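Local coordinates for protein pleckstrin homology domain-containing family A member 8 (Homo sapiens, PDB 5KDI) that probably transfers simple glycosphingolipids between membranes, holding a single glycolipid with its two hydrocarbon chains buried inside an all-helical GLTP-fold, at residues 123-128 against 147-152; 39-44 against 159-164; 29-34 against 102-107. The protein carries 2 engineered substitutions. All coordinates share one frame; numbering follows the deposited sequence. Where two conformers were deposited one is given.

Interaction 1. Residues 123-128 against 147-152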
loop_
_atom_site.group_PDB
_atom_site.type_symbol
_atom_site.label_atom_id
_atom_site.label_comp_id
_atom_site.label_asym_id
_atom_site.label_seq_id
_atom_site.Cartn_x
_atom_site.Cartn_y
_atom_site.Cartn_z
ATOM N N THR A 123 -4.922 14.486 -11.218
ATOM C CA THR A 123 -5.100 13.610 -12.399
ATOM C C THR A 123 -4.560 12.194 -12.111
ATOM O O THR A 123 -5.213 11.189 -12.402
ATOM C CB THR A 123 -4.489 14.219 -13.673
ATOM O OG1 THR A 123 -5.135 15.482 -13.960
ATOM C CG2 THR A 123 -4.631 13.253 -14.902
ATOM N N ALA A 124 -3.343 12.142 -11.553
ATOM C CA ALA A 124 -2.697 10.904 -11.222
ATOM C C ALA A 124 -3.554 10.054 -10.248
ATOM O O ALA A 124 -3.767 8.831 -10.449
ATOM C CB ALA A 124 -1.273 11.147 -10.667
ATOM N N LEU A 125 -4.035 10.685 -9.176
ATOM C CA LEU A 125 -4.859 10.038 -8.153
ATOM C C LEU A 125 -6.164 9.565 -8.722
ATOM O O LEU A 125 -6.558 8.403 -8.517
ATOM C CB LEU A 125 -5.128 10.978 -7.011
ATOM C CG LEU A 125 -3.982 11.297 -6.042
ATOM C CD1 LEU A 125 -4.338 12.538 -5.203
ATOM C CD2 LEU A 125 -3.607 10.068 -5.174
ATOM N N ASN A 126 -6.821 10.399 -9.515
ATOM C CA ASN A 126 -8.117 10.060 -10.001
ATOM C C ASN A 126 -8.017 8.951 -11.068
ATOM O O ASN A 126 -8.832 8.044 -11.101
ATOM C CB ASN A 126 -8.815 11.293 -10.590
ATOM C CG ASN A 126 -10.273 11.056 -10.777
ATOM O OD1 ASN A 126 -10.935 10.553 -9.886
ATOM N ND2 ASN A 126 -10.775 11.370 -11.980
ATOM N N ASN A 127 -6.991 9.004 -11.911
ATOM C CA ASN A 127 -6.792 7.928 -12.896
ATOM C C ASN A 127 -6.593 6.590 -12.191
ATOM O O ASN A 127 -7.242 5.547 -12.527
ATOM C CB ASN A 127 -5.577 8.249 -13.735
ATOM C CG ASN A 127 -5.872 9.304 -14.860
ATOM O OD1 ASN A 127 -7.017 9.760 -15.064
ATOM N ND2 ASN A 127 -4.816 9.658 -15.627
ATOM N N ALA A 128 -5.737 6.604 -11.167
ATOM C CA ALA A 128 -5.442 5.361 -10.428
ATOM C C ALA A 128 -6.706 4.867 -9.695
ATOM O O ALA A 128 -6.992 3.641 -9.707
ATOM C CB ALA A 128 -4.303 5.599 -9.462
ATOM N N LEU A 147 -13.518 14.247 -1.838
ATOM C CA LEU A 147 -13.055 15.243 -0.861
ATOM C C LEU A 147 -11.544 15.239 -0.726
ATOM O O LEU A 147 -10.913 16.287 -0.795
ATOM C CB LEU A 147 -13.721 15.099 0.547
ATOM C CG LEU A 147 -15.221 15.374 0.725
ATOM C CD1 LEU A 147 -15.794 14.876 2.097
ATOM C CD2 LEU A 147 -15.501 16.888 0.624
ATOM N N ALA A 148 -10.966 14.061 -0.608
ATOM C CA ALA A 148 -9.552 13.888 -0.461
ATOM C C ALA A 148 -8.845 14.469 -1.706
ATOM O O ALA A 148 -7.842 15.166 -1.589
ATOM C CB ALA A 148 -9.190 12.399 -0.284
ATOM N N LEU A 149 -9.413 14.168 -2.878
ATOM C CA LEU A 149 -8.841 14.558 -4.158
ATOM C C LEU A 149 -8.760 16.085 -4.275
ATOM O O LEU A 149 -7.758 16.645 -4.773
ATOM C CB LEU A 149 -9.651 13.878 -5.312
ATOM C CG LEU A 149 -9.264 14.201 -6.739
ATOM C CD1 LEU A 149 -7.908 13.581 -6.977
ATOM C CD2 LEU A 149 -10.324 13.683 -7.728
ATOM N N ARG A 150 -9.806 16.771 -3.811
ATOM C CA ARG A 150 -9.795 18.241 -3.835
ATOM C C ARG A 150 -8.673 18.846 -3.026
ATOM O O ARG A 150 -8.250 19.977 -3.303
ATOM C CB ARG A 150 -11.175 18.790 -3.407
ATOM C CG ARG A 150 -12.263 18.532 -4.421
ATOM C CD ARG A 150 -13.639 18.856 -3.875
ATOM N NE ARG A 150 -14.653 18.378 -4.801
ATOM C CZ ARG A 150 -15.575 17.467 -4.515
ATOM N NH1 ARG A 150 -15.648 16.930 -3.301
ATOM N NH2 ARG A 150 -16.431 17.110 -5.451
ATOM N N ALA A 151 -8.232 18.115 -2.015
ATOM C CA ALA A 151 -7.155 18.555 -1.073
ATOM C C ALA A 151 -5.777 18.002 -1.486
ATOM O O ALA A 151 -4.820 18.110 -0.739
ATOM C CB ALA A 151 -7.452 18.116 0.384
ATOM N N ALA A 152 -5.690 17.418 -2.668
ATOM C CA ALA A 152 -4.432 16.869 -3.163
ATOM C C ALA A 152 -3.339 17.923 -3.162
ATOM O O ALA A 152 -3.577 19.115 -3.515
ATOM C CB ALA A 152 -4.598 16.281 -4.551
#
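Leu-149 reaches from the end of helix 139-150 onto helix 121-131 and puts one methyl on each of two neighbouring residues there. CD1 lies against the start of the Leu-125 side chain, 3.8 Å from its CB, and a little farther from the Leu-125 CD1 methyl. The two leucines slide past each other in opposite directions, with the Leu-149 CD1 methyl beside the stem of Leu-125. Leu-149 carries CG opposite its own backbone N (chi1 177°), extending the chain outward across the gap. The second methyl, Leu-149 CD2, meets Asn-126, whose side chain crosses the leucine at about a right angle. It rests alongside the stem and amide of Asn-126, at 4.0 Å from CB and 3.9 Å from OD1, a van der Waals contact at the solvent-exposed border. Beyond the helix end the chain turns back, and a bond of 3.1 Å from Ala-152 N to Leu-149 O brings the alanine methyl round to the same neighbour. Ala-152 CB then sits 3.8 Å from Leu-125 CD1, so this methyl of Leu-125 has both Ala-152 and Leu-149 beside it. The Leu-149 carbonyl is also bonded by Gln-122 NE2, a polar link between the same two helices. Phe-106 and Phe-110 of helix 93-115 pack on Leu-125 as well. No hydrogen bond joins the two segments directly, and the contact is apolar packing of a helix and the turn after it on a second helix, with an amide at the exposed border. Leu-125 and Ala-148 both touch the bound glycolipid, which makes this helix pair part of the wall round the sphingoid chain, in the hydrophobic pocket characteristic of the GLTP-fold.

Interaction 2. Residues 39-44 against 159-164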
loop_
_atom_site.group_PDB
_atom_site.type_symbol
_atom_site.label_atom_id
_atom_site.label_comp_id
_atom_site.label_asym_id
_atom_site.label_seq_id
_atom_site.Cartn_x
_atom_site.Cartn_y
_atom_site.Cartn_z
ATOM N N ASP A 39 0.859 12.101 6.723
ATOM C CA ASP A 39 0.864 13.122 7.780
ATOM C C ASP A 39 1.533 14.431 7.409
ATOM O O ASP A 39 1.087 15.517 7.836
ATOM C CB ASP A 39 1.442 12.544 9.094
ATOM C CG ASP A 39 0.457 11.610 9.824
ATOM O OD1 ASP A 39 -0.786 11.734 9.593
ATOM O OD2 ASP A 39 0.955 10.785 10.666
ATOM N N LYS A 40 2.568 14.352 6.560
ATOM C CA LYS A 40 3.232 15.552 6.053
ATOM C C LYS A 40 2.246 16.289 5.076
ATOM O O LYS A 40 2.196 17.499 5.041
ATOM C CB LYS A 40 4.507 15.213 5.278
ATOM C CG LYS A 40 5.731 14.743 6.027
ATOM C CD LYS A 40 6.919 14.600 5.058
ATOM C CE LYS A 40 8.050 13.724 5.575
ATOM N NZ LYS A 40 8.685 14.232 6.812
ATOM N N LEU A 41 1.520 15.536 4.273
ATOM C CA LEU A 41 0.663 16.119 3.231
ATOM C C LEU A 41 -0.731 16.556 3.672
ATOM O O LEU A 41 -1.329 17.447 3.030
ATOM C CB LEU A 41 0.527 15.125 2.061
ATOM C CG LEU A 41 1.835 14.761 1.334
ATOM C CD1 LEU A 41 1.644 13.668 0.336
ATOM C CD2 LEU A 41 2.386 16.019 0.720
ATOM N N GLY A 42 -1.236 15.971 4.743
ATOM C CA GLY A 42 -2.570 16.322 5.151
ATOM C C GLY A 42 -3.023 15.586 6.376
ATOM O O GLY A 42 -3.734 14.610 6.320
ATOM N N PRO A 43 -2.585 16.082 7.521
ATOM C CA PRO A 43 -2.817 15.284 8.729
ATOM C C PRO A 43 -4.310 15.071 9.060
ATOM O O PRO A 43 -4.666 14.026 9.643
ATOM C CB PRO A 43 -2.083 16.074 9.827
ATOM C CG PRO A 43 -1.585 17.316 9.170
ATOM C CD PRO A 43 -1.788 17.300 7.717
ATOM N N THR A 44 -5.159 16.054 8.712
ATOM C CA THR A 44 -6.612 15.910 8.924
ATOM C C THR A 44 -7.278 15.296 7.707
ATOM O O THR A 44 -8.063 14.305 7.789
ATOM C CB THR A 44 -7.275 17.237 9.348
ATOM O OG1 THR A 44 -6.713 17.653 10.620
ATOM C CG2 THR A 44 -8.846 17.038 9.466
ATOM N N VAL A 159 6.490 16.147 -4.023
ATOM C CA VAL A 159 7.859 15.685 -4.051
ATOM C C VAL A 159 8.643 16.175 -2.820
ATOM O O VAL A 159 9.567 15.472 -2.346
ATOM C CB VAL A 159 8.565 16.024 -5.363
ATOM C CG1 VAL A 159 7.915 15.272 -6.519
ATOM C CG2 VAL A 159 8.589 17.533 -5.599
ATOM N N ALA A 160 8.340 17.373 -2.313
ATOM C CA ALA A 160 9.007 17.850 -1.089
ATOM C C ALA A 160 8.788 16.846 0.103
ATOM O O ALA A 160 9.634 16.732 0.985
ATOM C CB ALA A 160 8.485 19.236 -0.714
ATOM N N ALA A 161 7.628 16.180 0.147
ATOM C CA ALA A 161 7.332 15.186 1.170
ATOM C C ALA A 161 8.092 13.863 0.977
ATOM O O ALA A 161 8.036 12.994 1.839
ATOM C CB ALA A 161 5.826 14.902 1.280
ATOM N N LEU A 162 8.768 13.725 -0.159
ATOM C CA LEU A 162 9.501 12.500 -0.498
ATOM C C LEU A 162 11.027 12.657 -0.454
ATOM O O LEU A 162 11.760 11.714 -0.828
ATOM C CB LEU A 162 9.098 12.016 -1.865
ATOM C CG LEU A 162 7.582 11.784 -2.009
ATOM C CD1 LEU A 162 7.249 11.601 -3.457
ATOM C CD2 LEU A 162 7.149 10.639 -1.119
ATOM N N THR A 163 11.492 13.796 0.025
ATOM C CA THR A 163 12.906 14.046 0.169
ATOM C C THR A 163 13.416 13.560 1.517
ATOM O O THR A 163 12.669 13.456 2.538
ATOM C CB THR A 163 13.215 15.511 0.050
ATOM O OG1 THR A 163 12.583 16.180 1.119
ATOM C CG2 THR A 163 12.851 16.121 -1.335
ATOM N N VAL A 164 14.696 13.216 1.500
ATOM C CA VAL A 164 15.433 12.803 2.683
ATOM C C VAL A 164 16.066 14.052 3.377
ATOM O O VAL A 164 16.146 14.090 4.605
ATOM C CB VAL A 164 16.454 11.728 2.318
ATOM C CG1 VAL A 164 17.293 11.438 3.510
ATOM C CG2 VAL A 164 15.754 10.449 1.848
#
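Apolar packing centres on the methyl of Ala-161, which meets two successive residues at the end of helix 35-41. Leu-41 supplies the closer approach: its CD2 comes within 3.7 Å of Ala-161 CB, with CG next at 4.0 Å. Although Leu-41 leaves the backbone to one side of residues 159-164, its branched end swings across to them. Lys-40, which does point that way, lends the aliphatic part of its chain, and its CD lies 3.9 Å from Ala-161 CB. The methyl is thus shared by a leucine branch and a lysine stem.

The second kind of contact is between carbon and a backbone oxygen. Lys-40 CD and CE both lie 3.8 Å from Ala-161 O; the two methylenes pass over the oxygen, without a hydrogen bond. The lysine is extended until its last torsion, where it bends (chi4 -62°) and turns the ammonium aside, at the exposed border.

Hydrogen bonds act within the segments and shape the partner. Residues 160-163 form a type I turn, and Leu-162 N donates to Val-159 O at 2.9 Å. This turn presents Ala-161 to helix 35-41, while Leu-162 sets off away from that helix. On the other side, Gly-42 departs from helical angles and ends the helix immediately after Leu-41.

An ionic link leads outside the two segments, where Asp-39 forms a salt bridge with Lys-50. Val-37 of helix 35-41 also packs on both Ala-161 and Leu-162. Leu-162 touches the bound glycolipid and Leu-41 comes to about 4 Å from it, so this packing of a helix end on a turn lies beside the deep, hydrocarbon-tail end of the glycolipid pocket of the GLTP-fold.

Interaction 3. Residues 29-34 against 102-107. With 6S8 ((~{Z})-~{N}-[(~{E},2~{S},3~{R})-1-[(2~{R},3~{R},4~{S},5~{R},6~{R})-6-(hydroxymethyl)-3,4,5-tris(oxidanyl)oxan-2-yl]oxy-3-oxidanyl-octadec-4-en-2-yl]octadec-9-enamide), chain C.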
loop_
_atom_site.group_PDB
_atom_site.type_symbol
_atom_site.label_atom_id
_atom_site.label_comp_id
_atom_site.label_asym_id
_atom_site.label_seq_id
_atom_site.Cartn_x
_atom_site.Cartn_y
_atom_site.Cartn_z
ATOM N N ALA A 29 5.864 -3.404 7.383
ATOM C CA ALA A 29 6.692 -2.172 7.519
ATOM C C ALA A 29 6.653 -1.328 6.270
ATOM O O ALA A 29 6.586 -0.087 6.341
ATOM C CB ALA A 29 8.144 -2.515 7.908
ATOM N N SER A 30 6.641 -1.996 5.136
ATOM C CA SER A 30 6.538 -1.273 3.852
ATOM C C SER A 30 5.167 -0.591 3.734
ATOM O O SER A 30 5.045 0.535 3.181
ATOM C CB SER A 30 6.834 -2.197 2.667
ATOM O OG SER A 30 8.238 -2.517 2.672
ATOM N N CYS A 31 4.131 -1.270 4.211
ATOM C CA CYS A 31 2.800 -0.651 4.204
ATOM C C CYS A 31 2.776 0.567 5.114
ATOM O O CYS A 31 2.222 1.640 4.783
ATOM C CB CYS A 31 1.765 -1.693 4.642
ATOM S SG CYS A 31 1.469 -3.069 3.517
ATOM N N TYR A 32 3.373 0.426 6.291
ATOM C CA TYR A 32 3.333 1.530 7.253
ATOM C C TYR A 32 4.108 2.783 6.767
ATOM O O TYR A 32 3.745 3.907 7.088
ATOM C CB TYR A 32 3.927 1.085 8.585
ATOM C CG TYR A 32 3.793 2.218 9.575
ATOM C CD1 TYR A 32 2.623 2.469 10.176
ATOM C CD2 TYR A 32 4.824 3.112 9.772
ATOM C CE1 TYR A 32 2.456 3.559 11.076
ATOM C CE2 TYR A 32 4.671 4.247 10.592
ATOM C CZ TYR A 32 3.460 4.423 11.255
ATOM O OH TYR A 32 3.293 5.461 12.074
ATOM N N ALA A 33 5.129 2.563 5.964
ATOM C CA ALA A 33 6.093 3.620 5.619
ATOM C C ALA A 33 5.454 4.835 4.995
ATOM O O ALA A 33 5.965 5.956 5.114
ATOM C CB ALA A 33 7.203 3.049 4.709
ATOM N N VAL A 34 4.308 4.661 4.318
ATOM C CA VAL A 34 3.642 5.823 3.706
ATOM C C VAL A 34 2.889 6.693 4.705
ATOM O O VAL A 34 2.481 7.821 4.357
ATOM C CB VAL A 34 2.733 5.455 2.528
ATOM C CG1 VAL A 34 3.486 4.655 1.452
ATOM C CG2 VAL A 34 1.522 4.695 3.021
ATOM N N ARG A 102 -5.755 -4.058 -1.777
ATOM C CA ARG A 102 -6.540 -3.167 -2.595
ATOM C C ARG A 102 -5.950 -1.743 -2.515
ATOM O O ARG A 102 -5.839 -1.045 -3.521
ATOM C CB ARG A 102 -8.024 -3.197 -2.194
ATOM C CG ARG A 102 -8.709 -4.499 -2.579
ATOM C CD ARG A 102 -10.108 -4.567 -1.956
ATOM N NE ARG A 102 -10.791 -5.782 -2.389
ATOM C CZ ARG A 102 -12.051 -6.076 -2.073
ATOM N NH1 ARG A 102 -12.667 -5.272 -1.219
ATOM N NH2 ARG A 102 -12.644 -7.173 -2.567
ATOM N N GLY A 103 -5.596 -1.348 -1.316
ATOM C CA GLY A 103 -5.021 -0.062 -1.160
ATOM C C GLY A 103 -3.640 0.087 -1.826
ATOM O O GLY A 103 -3.333 1.106 -2.451
ATOM N N LEU A 104 -2.850 -0.981 -1.752
ATOM C CA LEU A 104 -1.528 -0.959 -2.410
ATOM C C LEU A 104 -1.680 -0.921 -3.940
ATOM O O LEU A 104 -0.839 -0.297 -4.624
ATOM C CB LEU A 104 -0.699 -2.144 -1.963
ATOM C CG LEU A 104 -0.206 -2.164 -0.498
ATOM C CD1 LEU A 104 0.531 -3.465 -0.249
ATOM C CD2 LEU A 104 0.691 -0.993 -0.217
ATOM N N LYS A 105 -2.700 -1.615 -4.490
ATOM C CA LYS A 105 -2.898 -1.557 -5.957
ATOM C C LYS A 105 -3.155 -0.072 -6.380
ATOM O O LYS A 105 -2.649 0.385 -7.404
ATOM C CB LYS A 105 -4.036 -2.429 -6.452
ATOM C CG LYS A 105 -3.768 -3.902 -6.332
ATOM C CD LYS A 105 -3.207 -4.532 -7.603
ATOM C CE LYS A 105 -3.140 -6.082 -7.568
ATOM N NZ LYS A 105 -4.511 -6.553 -7.785
ATOM N N PHE A 106 -3.955 0.657 -5.592
ATOM C CA PHE A 106 -4.181 2.083 -5.784
ATOM C C PHE A 106 -2.869 2.896 -5.709
ATOM O O PHE A 106 -2.532 3.676 -6.636
ATOM C CB PHE A 106 -5.245 2.619 -4.842
ATOM C CG PHE A 106 -5.372 4.123 -4.842
ATOM C CD1 PHE A 106 -5.826 4.813 -5.942
ATOM C CD2 PHE A 106 -4.984 4.843 -3.761
ATOM C CE1 PHE A 106 -5.946 6.217 -5.930
ATOM C CE2 PHE A 106 -5.104 6.211 -3.742
ATOM C CZ PHE A 106 -5.564 6.908 -4.829
ATOM N N LEU A 107 -2.086 2.668 -4.643
ATOM C CA LEU A 107 -0.812 3.340 -4.489
ATOM C C LEU A 107 0.115 3.084 -5.711
ATOM O O LEU A 107 0.747 3.998 -6.230
ATOM C CB LEU A 107 -0.142 2.816 -3.176
ATOM C CG LEU A 107 1.277 3.343 -2.958
ATOM C CD1 LEU A 107 1.311 4.888 -2.786
ATOM C CD2 LEU A 107 1.841 2.599 -1.758
HETATM C C1 6S8 C . -12.958 -0.122 3.657
HETATM C C2 6S8 C . -12.418 1.111 2.968
HETATM N N2 6S8 C . -10.978 0.964 2.810
HETATM C C3 6S8 C . -12.733 2.368 3.829
HETATM O O3 6S8 C . -14.165 2.404 4.005
HETATM C C4 6S8 C . -12.243 3.589 3.140
HETATM C C5 6S8 C . -11.327 4.376 3.709
HETATM C C6 6S8 C . -10.766 5.643 3.126
HETATM C C7 6S8 C . -11.188 6.031 1.732
HETATM C C8 6S8 C . -10.904 7.507 1.678
HETATM C C9 6S8 C . -10.590 7.843 0.266
HETATM C C10 6S8 C . -9.169 7.439 -0.027
HETATM C C11 6S8 C . -8.310 8.674 -0.356
HETATM C C12 6S8 C . -7.147 8.238 -1.230
HETATM C C13 6S8 C . -5.766 8.682 -0.769
HETATM C C14 6S8 C . -5.412 10.133 -1.048
HETATM C C15 6S8 C . -3.915 10.302 -1.348
HETATM C C16 6S8 C . -3.159 11.397 -0.615
HETATM C C17 6S8 C . -2.383 12.444 -1.430
HETATM C C18 6S8 C . -1.181 11.946 -2.218
HETATM C C1A 6S8 C . -12.264 -1.691 5.344
HETATM O O1A 6S8 C . -12.355 -0.344 4.930
HETATM C C2A 6S8 C . -11.151 -1.838 6.344
HETATM O O2A 6S8 C . -9.915 -1.475 5.699
HETATM C C3A 6S8 C . -11.132 -3.231 6.970
HETATM O O3A 6S8 C . -10.174 -3.264 8.004
HETATM C C4A 6S8 C . -12.516 -3.573 7.487
HETATM O O4A 6S8 C . -12.804 -2.864 8.690
HETATM O O5A 6S8 C . -15.921 -3.223 5.934
HETATM C C5M 6S8 C . -13.551 -3.353 6.400
HETATM C C6A 6S8 C . -14.940 -3.652 6.901
HETATM O O6A 6S8 C . -13.493 -1.990 5.970
HETATM C CAA 6S8 C . -10.366 1.057 1.639
HETATM O OAA 6S8 C . -10.933 1.176 0.556
HETATM C CAB 6S8 C . -8.874 0.936 1.722
HETATM C CAC 6S8 C . -8.556 2.442 1.960
HETATM C CAD 6S8 C . -7.557 2.883 0.980
HETATM C CAE 6S8 C . -6.352 3.290 1.780
HETATM C CAF 6S8 C . -5.325 3.739 0.751
HETATM C CAG 6S8 C . -3.956 3.094 1.035
HETATM C CAH 6S8 C . -2.816 4.084 0.768
HETATM C CAI 6S8 C . -2.776 4.316 -0.714
HETATM C CAJ 6S8 C . -2.529 5.503 -1.276
HETATM C CAK 6S8 C . -2.218 6.761 -0.531
HETATM C CAL 6S8 C . -1.486 7.550 -1.623
HETATM C CAM 6S8 C . -0.580 8.648 -1.105
HETATM C CAN 6S8 C . 0.465 8.080 -0.192
HETATM C CAO 6S8 C . 1.706 8.941 -0.239
HETATM C CAP 6S8 C . 2.710 8.455 -1.247
HETATM C CAQ 6S8 C . 4.073 8.325 -0.648
HETATM C CAR 6S8 C . 4.720 7.161 -1.286
#
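This is a wholly apolar, buried contact at the centre of the fold, where the segment 29-34, on helix 24-32, packs on the middle of the long helix 93-115 beside the bound monoglycosylceramide. Two pairs make it, three residues apart on each segment. In the first, Cys-31 SG lies 3.9 Å from Leu-104 CD1; the leucine leaves its helix obliquely and its branched end then leans over to the sulfur. In the second, Val-34 and Leu-107 reach toward each other tip to tip, with CG1 of the valine 4.2 Å from CD2 of the leucine. CG of Leu-107 stands opposite its backbone N (chi1 174°), a setting that extends the methyls toward Val-34 and past the lipid.

The second pair doubles as pocket wall. Val-34 CG1 also touches CAR, the terminal carbon of the acyl chain, at 3.9 Å. Leu-107 CB lies 3.9 Å from CAI, one carbon of the cis double bond, and its CD1 is beside CAL farther along the chain. Gly-103 brings its backbone right up to the lipid, with its O 3.7 Å from CAI. From the same helix Phe-106 sets its ring obliquely to the acyl chain, CD2 being 3.6 Å from CAJ, and CE2 also meets C12 of the sphingoid chain. The phenyl ring therefore borders both hydrocarbon tails.

Leu-53 and Ile-57 of helix 47-64 touch Val-34 and Cys-31, and Met-189, Leu-193 and Tyr-185 of helix 172-202 pack on Leu-104 and Leu-107. The polar part of the lipid is hydrogen-bonded by Asp-52, Asn-56, Lys-59 and His-137. Such a head-group site opening into a hydrophobic channel between helices is characteristic of the GLTP-fold.

In the fold
From the N terminus, helix 24-32 enters interaction 3 and helix 35-41, next in the chain, enters interaction 2. Helix 93-115 closes the loop of interaction 3, 68 residues on. Interaction 1 then opens and closes between helices 121-131 and 139-150, in series with interaction 3 and nested within interaction 2, whose loop closes last, at residues 159-164, on helix 155-160. Interactions 2 and 3 cross, tying the early helices to two different later parts of the chain. The centres are 15 to 16 Å apart; interactions 1 and 3 touch, with Leu-125 O 3.4 Å from Phe-106 CE1. Together they join the central helix 93-115 and the helices beside it round the hydrocarbon chains of one glycolipid.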